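Local coordinates for conserved hypothetical protein (Nitrosomonas europaea, PDB 1XFS) that is of unknown function but belongs to the AHA1 family and has a Bet v 1-like fold, consistent with binding a ligand or partner protein, at residues Gln140-Leu143 with His144-Gly148. Sequence-based numbering, arbitrary orientation.
Sequences QRKL and HEEMG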
loop_
_atom_site.group_PDB
_atom_site.type_symbol
_atom_site.label_atom_id
_atom_site.label_comp_id
_atom_site.label_asym_id
_atom_site.label_seq_id
_atom_site.Cartn_x
_atom_site.Cartn_y
_atom_site.Cartn_z
ATOM N N GLN A 140 0.719 -15.010 11.892
ATOM C CA GLN A 140 1.385 -13.734 12.111
ATOM C C GLN A 140 0.616 -12.936 13.162
ATOM O O GLN A 140 1.221 -12.271 13.999
ATOM C CB GLN A 140 1.471 -12.954 10.795
ATOM C CG GLN A 140 2.589 -13.428 9.867
ATOM C CD GLN A 140 3.794 -12.493 9.877
ATOM O OE1 GLN A 140 3.743 -11.385 9.333
ATOM N NE2 GLN A 140 4.878 -12.931 10.511
ATOM N N ARG A 141 -0.713 -13.016 13.124
ATOM C CA ARG A 141 -1.545 -12.309 14.094
ATOM C C ARG A 141 -1.240 -12.869 15.480
ATOM O O ARG A 141 -1.025 -12.122 16.436
ATOM C CB ARG A 141 -3.034 -12.514 13.795
ATOM C CG ARG A 141 -3.957 -11.628 14.631
ATOM C CD ARG A 141 -5.225 -12.361 15.059
ATOM N NE ARG A 141 -4.956 -13.306 16.141
ATOM C CZ ARG A 141 -5.049 -14.627 16.029
ATOM N NH1 ARG A 141 -4.780 -15.398 17.077
ATOM N NH2 ARG A 141 -5.418 -15.183 14.882
ATOM N N LYS A 142 -1.225 -14.194 15.573
ATOM C CA LYS A 142 -0.950 -14.885 16.828
ATOM C C LYS A 142 0.447 -14.521 17.328
ATOM O O LYS A 142 0.649 -14.276 18.520
ATOM C CB LYS A 142 -1.059 -16.399 16.612
ATOM C CG LYS A 142 -0.891 -17.248 17.865
ATOM C CD LYS A 142 -2.008 -17.011 18.864
ATOM C CE LYS A 142 -1.887 -17.960 20.048
ATOM N NZ LYS A 142 -2.999 -17.776 21.020
ATOM N N LEU A 143 1.406 -14.476 16.408
ATOM C CA LEU A 143 2.781 -14.139 16.750
ATOM C C LEU A 143 2.872 -12.742 17.353
ATOM O O LEU A 143 3.610 -12.519 18.315
ATOM C CB LEU A 143 3.671 -14.213 15.508
ATOM C CG LEU A 143 5.145 -13.850 15.712
ATOM C CD1 LEU A 143 5.781 -14.822 16.700
ATOM C CD2 LEU A 143 5.876 -13.895 14.379
ATOM N N HIS A 144 2.126 -11.801 16.782
ATOM C CA HIS A 144 2.141 -10.428 17.282
ATOM C C HIS A 144 1.592 -10.401 18.705
ATOM O O HIS A 144 2.062 -9.635 19.546
ATOM C CB HIS A 144 1.308 -9.514 16.372
ATOM C CG HIS A 144 1.761 -8.086 16.370
ATOM N ND1 HIS A 144 1.224 -7.134 15.528
ATOM C CD2 HIS A 144 2.708 -7.447 17.101
ATOM C CE1 HIS A 144 1.820 -5.973 15.740
ATOM N NE2 HIS A 144 2.725 -6.138 16.688
ATOM N N GLU A 145 0.597 -11.240 18.973
ATOM C CA GLU A 145 0.016 -11.315 20.309
ATOM C C GLU A 145 1.070 -11.811 21.293
ATOM O O GLU A 145 1.203 -11.285 22.395
ATOM C CB GLU A 145 -1.182 -12.269 20.324
ATOM C CG GLU A 145 -2.434 -11.721 19.659
ATOM C CD GLU A 145 -3.608 -12.673 19.776
ATOM O OE1 GLU A 145 -3.855 -13.180 20.890
ATOM O OE2 GLU A 145 -4.296 -12.906 18.761
ATOM N N GLU A 146 1.817 -12.831 20.884
ATOM C CA GLU A 146 2.864 -13.406 21.721
ATOM C C GLU A 146 4.052 -12.458 21.790
ATOM O O GLU A 146 5.019 -12.704 22.511
ATOM C CB GLU A 146 3.314 -14.747 21.144
ATOM C CG GLU A 146 2.167 -15.676 20.796
ATOM C CD GLU A 146 2.634 -16.966 20.154
ATOM O OE1 GLU A 146 3.417 -16.899 19.183
ATOM O OE2 GLU A 146 2.211 -18.045 20.615
HETATM N N MSE A 147 3.974 -11.372 21.029
HETATM C CA MSE A 147 5.044 -10.385 20.990
HETATM C C MSE A 147 4.724 -9.219 21.925
HETATM O O MSE A 147 5.527 -8.300 22.080
HETATM C CB MSE A 147 5.220 -9.869 19.562
HETATM C CG MSE A 147 6.645 -9.493 19.202
HETATM SE SE MSE A 147 7.790 -11.047 19.071
HETATM C CE MSE A 147 7.389 -11.545 17.246
ATOM N N GLY A 148 3.545 -9.261 22.539
ATOM C CA GLY A 148 3.147 -8.204 23.452
ATOM C C GLY A 148 2.480 -7.027 22.765
ATOM O O GLY A 148 2.710 -5.875 23.136
HETATM O O HOH W 1 -5.430 -16.196 20.662
HETATM O O HOH W 2 -1.972 -15.267 22.309
#
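The guanidinium of Arg141 meets the carboxylate of Glu145 at its edge, gripping it side-on with two nitrogens that both reach the same oxygen. Arg141 NE lies 2.7 Å from Glu145 OE2 and approaches nearly along the C-O axis. Arg141 NH1, 3.0 Å from Glu145 OE2, comes from above the carboxylate plane. OE2 stays within the guanidinium plane, while the two flat groups are turned 48° apart. With CG anti to the backbone N (chi1 -171°), the Arg141 chain bends at chi2 and chi3 to form an i to i+4 salt bridge along one face of helix 138-145. Arg141 NH2 is hydrogen-bonded to the Glu9 carbonyl. An alanine in place of Arg141 would probably leave the Glu145 carboxylate without its salt-bridge mate and Glu9 O without this donor. Two waters accept from Lys142 NZ and donate to Glu145 OE1, one of the latter bonds being weak. The backbone bonds Glu145 N to Arg141 O and Glu146 N to Lys142 O continue the i to i+4 helical pattern. Further round, Leu143 and selenomethionine Met147 lie side by side, and Leu143 CG lies 3.6 Å from Met147 CE. His144 ND1 is hydrogen-bonded to His135 NE2, and its ring meets Phe149 edge-to-face. Gly148, at positive phi, closes the helix in a Schellman motif just before helix 149-167. Held by a direct arginine salt bridge and a water-mediated link to a lysine, the Glu145 carboxylate is probably kept ionised.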